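Long-range contacts in oxalate--CoA ligase (Arabidopsis thaliana, PDB 5IE2), which belongs to the ANL superfamily of AMP-binding enzymes and binds adenosine-5'-triphosphate between a large N-terminal and a small C-terminal domain: residues I53-F63 with L99-S110; I77-P85 with L157-L168. One frame throughout, in Å; residues are numbered along the deposited sequence. Where two conformers were deposited one is given.

Contact 1: I53-F63 with L99-S110; sequences IKPGDVVALTF and LSDSDSKLLLTS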
loop_
_atom_site.group_PDB
_atom_site.type_symbol
_atom_site.label_atom_id
_atom_site.label_comp_id
_atom_site.label_asym_id
_atom_site.label_seq_id
_atom_site.Cartn_x
_atom_site.Cartn_y
_atom_site.Cartn_z
ATOM N N ILE A 53 25.351 -6.209 -12.608
ATOM C CA ILE A 53 24.593 -6.423 -11.379
ATOM C C ILE A 53 24.892 -7.829 -10.793
ATOM O O ILE A 53 24.744 -8.852 -11.451
ATOM C CB ILE A 53 23.080 -6.248 -11.645
ATOM C CG1 ILE A 53 22.802 -4.805 -12.094
ATOM C CG2 ILE A 53 22.240 -6.590 -10.417
ATOM C CD1 ILE A 53 23.396 -3.724 -11.169
ATOM N N LYS A 54 25.329 -7.826 -9.544
ATOM C CA LYS A 54 25.735 -9.020 -8.803
ATOM C C LYS A 54 24.717 -9.338 -7.717
ATOM O O LYS A 54 24.005 -8.433 -7.259
ATOM C CB LYS A 54 27.114 -8.777 -8.144
ATOM C CG LYS A 54 28.257 -8.398 -9.064
ATOM C CD LYS A 54 28.653 -9.556 -9.958
ATOM C CE LYS A 54 29.962 -9.275 -10.779
ATOM N NZ LYS A 54 29.833 -8.265 -11.911
ATOM N N PRO A 55 24.643 -10.600 -7.269
ATOM C CA PRO A 55 23.669 -10.922 -6.215
ATOM C C PRO A 55 23.850 -10.029 -4.981
ATOM O O PRO A 55 24.980 -9.748 -4.591
ATOM C CB PRO A 55 23.967 -12.407 -5.884
ATOM C CG PRO A 55 24.539 -12.970 -7.210
ATOM C CD PRO A 55 25.372 -11.783 -7.757
ATOM N N GLY A 56 22.749 -9.505 -4.438
ATOM C CA GLY A 56 22.816 -8.628 -3.285
ATOM C C GLY A 56 22.954 -7.149 -3.670
ATOM O O GLY A 56 22.789 -6.286 -2.808
ATOM N N ASP A 57 23.255 -6.852 -4.928
ATOM C CA ASP A 57 23.323 -5.419 -5.319
ATOM C C ASP A 57 21.944 -4.755 -5.158
ATOM O O ASP A 57 20.899 -5.428 -5.351
ATOM C CB ASP A 57 23.776 -5.218 -6.783
ATOM C CG ASP A 57 25.299 -5.414 -6.985
ATOM O OD1 ASP A 57 26.049 -5.495 -5.978
ATOM O OD2 ASP A 57 25.711 -5.500 -8.178
ATOM N N VAL A 58 21.931 -3.443 -4.868
ATOM C CA VAL A 58 20.648 -2.686 -4.795
ATOM C C VAL A 58 20.502 -1.828 -6.043
ATOM O O VAL A 58 21.451 -1.133 -6.426
ATOM C CB VAL A 58 20.573 -1.795 -3.538
ATOM C CG1 VAL A 58 19.274 -0.954 -3.544
ATOM C CG2 VAL A 58 20.633 -2.715 -2.261
ATOM N N VAL A 59 19.350 -1.914 -6.709
ATOM C CA VAL A 59 19.098 -1.109 -7.906
ATOM C C VAL A 59 17.898 -0.199 -7.604
ATOM O O VAL A 59 16.841 -0.683 -7.254
ATOM C CB VAL A 59 18.794 -1.986 -9.125
ATOM C CG1 VAL A 59 18.390 -1.121 -10.360
ATOM C CG2 VAL A 59 19.969 -2.914 -9.478
ATOM N N ALA A 60 18.072 1.102 -7.724
ATOM C CA ALA A 60 16.968 2.053 -7.480
ATOM C C ALA A 60 16.152 2.206 -8.749
ATOM O O ALA A 60 16.693 2.122 -9.859
ATOM C CB ALA A 60 17.519 3.455 -7.014
ATOM N N LEU A 61 14.830 2.327 -8.587
ATOM C CA LEU A 61 13.936 2.520 -9.750
ATOM C C LEU A 61 13.097 3.776 -9.516
ATOM O O LEU A 61 12.514 3.925 -8.429
ATOM C CB LEU A 61 12.992 1.328 -9.943
ATOM C CG LEU A 61 13.734 0.022 -10.233
ATOM C CD1 LEU A 61 13.849 -0.747 -8.951
ATOM C CD2 LEU A 61 12.999 -0.782 -11.288
ATOM N N THR A 62 13.008 4.681 -10.488
ATOM C CA THR A 62 11.990 5.720 -10.291
ATOM C C THR A 62 11.241 5.931 -11.613
ATOM O O THR A 62 11.817 6.306 -12.661
ATOM C CB THR A 62 12.585 7.027 -9.715
ATOM O OG1 THR A 62 11.500 7.922 -9.390
ATOM C CG2 THR A 62 13.564 7.689 -10.680
ATOM N N PHE A 63 9.957 5.578 -11.555
ATOM C CA PHE A 63 9.059 5.536 -12.720
ATOM C C PHE A 63 7.672 5.976 -12.268
ATOM O O PHE A 63 7.321 5.765 -11.104
ATOM C CB PHE A 63 8.919 4.104 -13.256
ATOM C CG PHE A 63 10.166 3.525 -13.946
ATOM C CD1 PHE A 63 10.214 3.418 -15.338
ATOM C CD2 PHE A 63 11.193 2.925 -13.194
ATOM C CE1 PHE A 63 11.328 2.832 -15.973
ATOM C CE2 PHE A 63 12.325 2.342 -13.809
ATOM C CZ PHE A 63 12.385 2.259 -15.210
ATOM N N LEU A 99 19.042 7.348 -2.221
ATOM C CA LEU A 99 20.008 6.591 -3.005
ATOM C C LEU A 99 21.192 6.190 -2.136
ATOM O O LEU A 99 21.630 5.045 -2.206
ATOM C CB LEU A 99 20.485 7.379 -4.221
ATOM C CG LEU A 99 19.490 7.544 -5.369
ATOM C CD1 LEU A 99 20.059 8.564 -6.342
ATOM C CD2 LEU A 99 19.281 6.192 -6.130
ATOM N N SER A 100 21.708 7.119 -1.324
ATOM C CA SER A 100 22.829 6.808 -0.443
ATOM C C SER A 100 22.435 5.786 0.632
ATOM O O SER A 100 23.131 4.789 0.853
ATOM C CB SER A 100 23.347 8.090 0.220
ATOM O OG SER A 100 24.346 7.775 1.158
ATOM N N ASP A 101 21.312 6.032 1.289
ATOM C CA ASP A 101 20.861 5.185 2.386
ATOM C C ASP A 101 20.543 3.738 1.997
ATOM O O ASP A 101 20.729 2.831 2.806
ATOM C CB ASP A 101 19.617 5.807 3.015
ATOM C CG ASP A 101 19.203 5.113 4.289
ATOM O OD1 ASP A 101 19.915 5.243 5.304
ATOM O OD2 ASP A 101 18.164 4.422 4.271
ATOM N N SER A 102 20.058 3.527 0.772
ATOM C CA SER A 102 19.722 2.207 0.261
ATOM C C SER A 102 20.967 1.473 -0.295
ATOM O O SER A 102 20.878 0.296 -0.659
ATOM C CB SER A 102 18.672 2.352 -0.854
ATOM O OG SER A 102 19.236 3.097 -1.940
ATOM N N ASP A 103 22.104 2.179 -0.373
ATOM C CA ASP A 103 23.318 1.676 -1.051
ATOM C C ASP A 103 23.110 1.307 -2.532
ATOM O O ASP A 103 23.737 0.364 -3.067
ATOM C CB ASP A 103 23.892 0.482 -0.298
ATOM C CG ASP A 103 24.445 0.887 1.051
ATOM O OD1 ASP A 103 25.323 1.783 1.054
ATOM O OD2 ASP A 103 24.004 0.330 2.094
ATOM N N SER A 104 22.243 2.065 -3.192
ATOM C CA SER A 104 21.993 1.854 -4.603
ATOM C C SER A 104 23.274 1.911 -5.448
ATOM O O SER A 104 24.096 2.807 -5.265
ATOM C CB SER A 104 20.971 2.907 -5.112
ATOM O OG SER A 104 19.688 2.583 -4.585
ATOM N N LYS A 105 23.408 0.972 -6.377
ATOM C CA LYS A 105 24.557 0.877 -7.289
ATOM C C LYS A 105 24.171 1.239 -8.718
ATOM O O LYS A 105 25.020 1.351 -9.589
ATOM C CB LYS A 105 25.150 -0.549 -7.278
ATOM C CG LYS A 105 26.215 -0.748 -6.187
ATOM C CD LYS A 105 26.333 -2.198 -5.716
ATOM C CE LYS A 105 27.198 -2.290 -4.433
ATOM N NZ LYS A 105 28.414 -1.412 -4.493
ATOM N N LEU A 106 22.886 1.385 -8.970
ATOM C CA LEU A 106 22.370 1.686 -10.320
ATOM C C LEU A 106 21.007 2.392 -10.165
ATOM O O LEU A 106 20.212 2.024 -9.282
ATOM C CB LEU A 106 22.227 0.379 -11.152
ATOM C CG LEU A 106 21.500 0.472 -12.496
ATOM C CD1 LEU A 106 22.293 1.320 -13.481
ATOM C CD2 LEU A 106 21.168 -0.915 -13.087
ATOM N N LEU A 107 20.729 3.363 -11.018
ATOM C CA LEU A 107 19.435 4.050 -11.060
ATOM C C LEU A 107 18.770 3.738 -12.387
ATOM O O LEU A 107 19.344 4.020 -13.442
ATOM C CB LEU A 107 19.605 5.575 -10.933
ATOM C CG LEU A 107 18.305 6.356 -11.182
ATOM C CD1 LEU A 107 17.245 6.035 -10.113
ATOM C CD2 LEU A 107 18.637 7.873 -11.209
ATOM N N LEU A 108 17.570 3.144 -12.363
ATOM C CA LEU A 108 16.794 2.953 -13.598
ATOM C C LEU A 108 15.658 3.966 -13.691
ATOM O O LEU A 108 14.981 4.251 -12.682
ATOM C CB LEU A 108 16.172 1.539 -13.640
ATOM C CG LEU A 108 17.175 0.380 -13.594
ATOM C CD1 LEU A 108 16.385 -0.910 -13.342
ATOM C CD2 LEU A 108 17.808 0.359 -14.989
ATOM N N THR A 109 15.439 4.498 -14.903
ATOM C CA THR A 109 14.310 5.374 -15.180
ATOM C C THR A 109 13.774 5.067 -16.567
ATOM O O THR A 109 14.386 4.291 -17.309
ATOM C CB THR A 109 14.692 6.914 -15.164
ATOM O OG1 THR A 109 15.480 7.192 -16.324
ATOM C CG2 THR A 109 15.509 7.339 -13.925
ATOM N N SER A 110 12.673 5.723 -16.936
ATOM C CA SER A 110 12.210 5.692 -18.303
ATOM C C SER A 110 13.171 6.464 -19.188
ATOM O O SER A 110 14.076 7.152 -18.724
ATOM C CB SER A 110 10.801 6.306 -18.452
ATOM O OG SER A 110 10.916 7.720 -18.277
HETATM O O HOH W 1 24.202 -2.278 -3.578
HETATM O O HOH W 2 11.203 7.105 -14.982
#
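Strands 58-61 and 106-110 run parallel, their axes coming within 4.7 Å and crossing at 28°, and A60 and L108 carry most of the ladder. A60 N donates to L106 O (2.8 Å), L108 N to A60 O, and T62 N to L108 O. At the corner, K105 N donates to V58 O (2.9 Å), while L106 N, buried here, has no partner in the model. A water joins V58 N to D103 O. On one face, L108 CD1 lies 3.6 Å from V59 CG1 and also touches L61 CD2, the L61 and L108 side chains running side by side. With chi1 at 174°, V59 CG1 is anti to the backbone N and also meets L106 CD2. On the other face A60 CB is wedged tightly against L99 CD2 (3.4 Å) and S104 OG, whose proton goes to S102 OG (2.7 Å). One face of the F63 ring covers T109 CA, which stands 3.6 Å off the ring plane, toward the rim. The two are neighbouring parallel strands of the mixed sheet ordered 82-85, 58-61, 104-110, 127-132, flanked by helices: 67-78 packs on V59, L61 and F63, 115-123 on T62, L99 and L107, while strand 127-132 borders L106, L108 and T109.

Contact 2: I77-P85 with L157-L168; sequences IRARATAAP and LVNHPDDGALFL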
loop_
_atom_site.group_PDB
_atom_site.type_symbol
_atom_site.label_atom_id
_atom_site.label_comp_id
_atom_site.label_asym_id
_atom_site.label_seq_id
_atom_site.Cartn_x
_atom_site.Cartn_y
_atom_site.Cartn_z
ATOM N N ILE A 77 14.809 -8.205 -9.458
ATOM C CA ILE A 77 14.763 -9.302 -8.462
ATOM C C ILE A 77 15.196 -10.651 -9.008
ATOM O O ILE A 77 15.872 -11.468 -8.339
ATOM C CB ILE A 77 13.349 -9.342 -7.929
ATOM C CG1 ILE A 77 13.160 -8.079 -7.095
ATOM C CG2 ILE A 77 13.059 -10.541 -7.186
ATOM C CD1 ILE A 77 11.750 -7.895 -6.702
ATOM N N ARG A 78 14.850 -10.889 -10.265
ATOM C CA ARG A 78 15.285 -12.119 -10.957
ATOM C C ARG A 78 16.796 -12.247 -11.016
ATOM O O ARG A 78 17.342 -13.363 -10.882
ATOM C CB ARG A 78 14.688 -12.114 -12.402
ATOM C CG ARG A 78 15.152 -13.330 -13.256
ATOM C CD ARG A 78 14.646 -14.689 -12.655
ATOM N NE ARG A 78 15.036 -15.733 -13.614
ATOM C CZ ARG A 78 15.871 -16.742 -13.368
ATOM N NH1 ARG A 78 16.379 -16.934 -12.160
ATOM N NH2 ARG A 78 16.183 -17.573 -14.357
ATOM N N ALA A 79 17.496 -11.110 -11.171
ATOM C CA ALA A 79 18.960 -11.108 -11.232
ATOM C C ALA A 79 19.607 -11.229 -9.829
ATOM O O ALA A 79 20.815 -11.037 -9.680
ATOM C CB ALA A 79 19.447 -9.839 -11.942
ATOM N N ARG A 80 18.785 -11.547 -8.830
ATOM C CA ARG A 80 19.176 -11.707 -7.411
ATOM C C ARG A 80 19.591 -10.400 -6.768
ATOM O O ARG A 80 20.296 -10.393 -5.764
ATOM C CB ARG A 80 20.348 -12.755 -7.234
ATOM C CG ARG A 80 19.990 -14.164 -7.777
ATOM C CD ARG A 80 21.091 -15.191 -7.358
ATOM N NE ARG A 80 21.172 -15.310 -5.892
ATOM C CZ ARG A 80 22.232 -15.752 -5.222
ATOM N NH1 ARG A 80 23.335 -16.097 -5.888
ATOM N NH2 ARG A 80 22.211 -15.812 -3.885
ATOM N N ALA A 81 19.128 -9.292 -7.328
ATOM C CA ALA A 81 19.399 -7.993 -6.764
ATOM C C ALA A 81 18.176 -7.517 -6.014
ATOM O O ALA A 81 17.115 -8.142 -6.079
ATOM C CB ALA A 81 19.789 -6.994 -7.897
ATOM N N THR A 82 18.330 -6.400 -5.304
ATOM C CA THR A 82 17.258 -5.840 -4.476
ATOM C C THR A 82 16.707 -4.594 -5.166
ATOM O O THR A 82 17.500 -3.699 -5.450
ATOM C CB THR A 82 17.795 -5.456 -3.052
ATOM O OG1 THR A 82 18.279 -6.653 -2.400
ATOM C CG2 THR A 82 16.668 -4.868 -2.184
ATOM N N ALA A 83 15.391 -4.541 -5.417
ATOM C CA ALA A 83 14.760 -3.351 -6.038
ATOM C C ALA A 83 14.452 -2.299 -4.976
ATOM O O ALA A 83 13.878 -2.659 -3.949
ATOM C CB ALA A 83 13.508 -3.750 -6.741
ATOM N N ALA A 84 14.811 -1.024 -5.227
ATOM C CA ALA A 84 14.509 0.079 -4.325
ATOM C C ALA A 84 13.682 1.111 -5.127
ATOM O O ALA A 84 14.249 2.068 -5.677
ATOM C CB ALA A 84 15.811 0.698 -3.786
ATOM N N PRO A 85 12.373 0.899 -5.203
ATOM C CA PRO A 85 11.482 1.855 -5.911
ATOM C C PRO A 85 11.413 3.160 -5.111
ATOM O O PRO A 85 11.331 3.144 -3.878
ATOM C CB PRO A 85 10.142 1.133 -5.949
ATOM C CG PRO A 85 10.253 -0.033 -5.006
ATOM C CD PRO A 85 11.662 -0.294 -4.697
ATOM N N LEU A 157 20.866 -18.437 -13.176
ATOM C CA LEU A 157 20.566 -17.826 -11.889
ATOM C C LEU A 157 19.580 -18.607 -11.053
ATOM O O LEU A 157 18.495 -18.953 -11.538
ATOM C CB LEU A 157 19.983 -16.436 -12.118
ATOM C CG LEU A 157 20.985 -15.432 -12.651
ATOM C CD1 LEU A 157 20.301 -14.119 -12.803
ATOM C CD2 LEU A 157 22.160 -15.345 -11.714
ATOM N N VAL A 158 19.919 -18.821 -9.789
ATOM C CA VAL A 158 18.988 -19.445 -8.858
ATOM C C VAL A 158 18.523 -18.396 -7.835
ATOM O O VAL A 158 19.364 -17.730 -7.209
ATOM C CB VAL A 158 19.658 -20.624 -8.111
ATOM C CG1 VAL A 158 18.732 -21.197 -7.069
ATOM C CG2 VAL A 158 20.037 -21.710 -9.119
ATOM N N ASN A 159 17.220 -18.219 -7.692
ATOM C CA ASN A 159 16.745 -17.276 -6.679
ATOM C C ASN A 159 16.543 -17.974 -5.340
ATOM O O ASN A 159 15.793 -18.932 -5.256
ATOM C CB ASN A 159 15.448 -16.604 -7.147
ATOM C CG ASN A 159 15.632 -15.921 -8.507
ATOM O OD1 ASN A 159 15.119 -16.397 -9.540
ATOM N ND2 ASN A 159 16.349 -14.785 -8.506
ATOM N N HIS A 160 17.184 -17.450 -4.306
ATOM C CA HIS A 160 17.123 -18.003 -2.960
ATOM C C HIS A 160 16.045 -17.297 -2.161
ATOM O O HIS A 160 15.939 -16.100 -2.226
ATOM C CB HIS A 160 18.445 -17.818 -2.231
ATOM C CG HIS A 160 19.603 -18.433 -2.937
ATOM N ND1 HIS A 160 20.692 -18.908 -2.261
ATOM C CD2 HIS A 160 19.862 -18.621 -4.252
ATOM C CE1 HIS A 160 21.580 -19.372 -3.125
ATOM N NE2 HIS A 160 21.112 -19.189 -4.338
ATOM N N PRO A 161 15.281 -18.038 -1.348
ATOM C CA PRO A 161 14.251 -17.402 -0.514
ATOM C C PRO A 161 14.879 -16.318 0.375
ATOM O O PRO A 161 14.233 -15.316 0.600
ATOM C CB PRO A 161 13.712 -18.558 0.342
ATOM C CG PRO A 161 13.929 -19.759 -0.495
ATOM C CD PRO A 161 15.259 -19.504 -1.242
ATOM N N ASP A 162 16.131 -16.466 0.808
ATOM C CA ASP A 162 16.641 -15.428 1.704
ATOM C C ASP A 162 17.349 -14.306 0.966
ATOM O O ASP A 162 17.896 -13.415 1.605
ATOM C CB ASP A 162 17.562 -16.030 2.768
ATOM C CG ASP A 162 18.934 -16.410 2.237
ATOM O OD1 ASP A 162 19.960 -16.193 2.960
ATOM O OD2 ASP A 162 19.009 -16.961 1.119
ATOM N N ASP A 163 17.346 -14.324 -0.368
ATOM C CA ASP A 163 17.892 -13.180 -1.147
ATOM C C ASP A 163 17.090 -11.908 -0.865
ATOM O O ASP A 163 15.868 -11.957 -0.845
ATOM C CB ASP A 163 17.809 -13.408 -2.671
ATOM C CG ASP A 163 18.836 -14.366 -3.185
ATOM O OD1 ASP A 163 19.824 -14.604 -2.464
ATOM O OD2 ASP A 163 18.646 -14.852 -4.321
ATOM N N GLY A 164 17.768 -10.768 -0.738
ATOM C CA GLY A 164 17.002 -9.520 -0.650
ATOM C C GLY A 164 16.291 -9.301 -1.975
ATOM O O GLY A 164 16.792 -9.679 -3.019
ATOM N N ALA A 165 15.108 -8.682 -1.938
ATOM C CA ALA A 165 14.385 -8.444 -3.163
ATOM C C ALA A 165 13.812 -7.032 -3.222
ATOM O O ALA A 165 13.658 -6.478 -4.313
ATOM C CB ALA A 165 13.210 -9.497 -3.297
ATOM N N LEU A 166 13.456 -6.463 -2.063
ATOM C CA LEU A 166 12.711 -5.178 -2.076
ATOM C C LEU A 166 13.205 -4.385 -0.885
ATOM O O LEU A 166 13.423 -4.960 0.183
ATOM C CB LEU A 166 11.209 -5.435 -2.012
ATOM C CG LEU A 166 10.315 -4.219 -1.786
ATOM C CD1 LEU A 166 10.556 -3.258 -2.946
ATOM C CD2 LEU A 166 8.845 -4.640 -1.717
ATOM N N PHE A 167 13.491 -3.109 -1.085
ATOM C CA PHE A 167 13.920 -2.265 0.015
ATOM C C PHE A 167 13.053 -1.019 -0.077
ATOM O O PHE A 167 13.015 -0.419 -1.145
ATOM C CB PHE A 167 15.399 -1.886 -0.090
ATOM C CG PHE A 167 15.865 -0.991 1.038
ATOM C CD1 PHE A 167 16.171 -1.526 2.273
ATOM C CD2 PHE A 167 15.984 0.381 0.859
ATOM C CE1 PHE A 167 16.595 -0.696 3.332
ATOM C CE2 PHE A 167 16.427 1.231 1.920
ATOM C CZ PHE A 167 16.741 0.693 3.119
ATOM N N LEU A 168 12.377 -0.681 1.028
ATOM C CA LEU A 168 11.408 0.436 1.135
ATOM C C LEU A 168 11.657 1.174 2.435
ATOM O O LEU A 168 12.312 0.648 3.337
ATOM C CB LEU A 168 9.949 -0.070 1.139
ATOM C CG LEU A 168 9.527 -0.722 -0.151
ATOM C CD1 LEU A 168 8.187 -1.384 0.004
ATOM C CD2 LEU A 168 9.494 0.359 -1.212
HETATM O O HOH W 3 16.234 -11.117 -5.353
HETATM O O HOH W 4 19.471 -9.266 -3.429
HETATM O O HOH W 5 13.129 2.301 -1.797
#
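R80, at positive phi the C-prime residue of the Schellman motif that ends helix 67-78, forms a side-on salt bridge with D163. From CB, 4.0 Å from D163 OD2, the R80 chain leads to CG, which touches V158 O and N159 ND2, and CD, 3.1 Å from V158 O. A bend at chi3 (62°) then turns the guanidinium to the carboxylate: NE donates to D163 OD2 and NH2 to D163 OD1, each bond 3.0 Å, nearly straight and on the syn side. H160 stacks flat on this guanidinium, planes 7° apart, with NH2 over the ring centre and CZ and, more distantly, NH1 near H160 NE2. H160 N donates to D163 OD2 from the opposite face to R80 NE, tying the type I turn 160-163 to the bridge. R78 NH1 donates to L157 O and N159 OD1, while R78 NE forms a salt bridge with E41. N159 ND2 returns a bond to R78 O. Farther on, strand 82-85 meets strand 164-168 in a single bridge, at A83 and L166; A165 and L166 form a classic beta bulge against strand 179-183. A83 N bonds A165 O at 2.8 Å, and A83 O accepts from F167 N at 2.9 Å.

Contacts 1 and 2, 11 Å apart between centres, both reach one sheet, in which strand 58-61 of contact 1 sits between 82-85 of contact 2 and 104-110. They touch directly: D57 O and T82 N are 2.7 Å apart and V59 N and T82 O 2.9 Å, both probable hydrogen bonds, while I53 CG2 packs on A81 CB at 3.5 Å. Helix 67-78 connects strands 58-61 and 82-85, and helix 92-101 leads from 82-85 to 104-110, so the segments alternate. K375 serves both, forming a salt bridge with D103 and a cation-pi interaction with F167. The L168 side chain of contact 2 is about 8 Å from the bound ATP and about 11 Å from the magnesium ion.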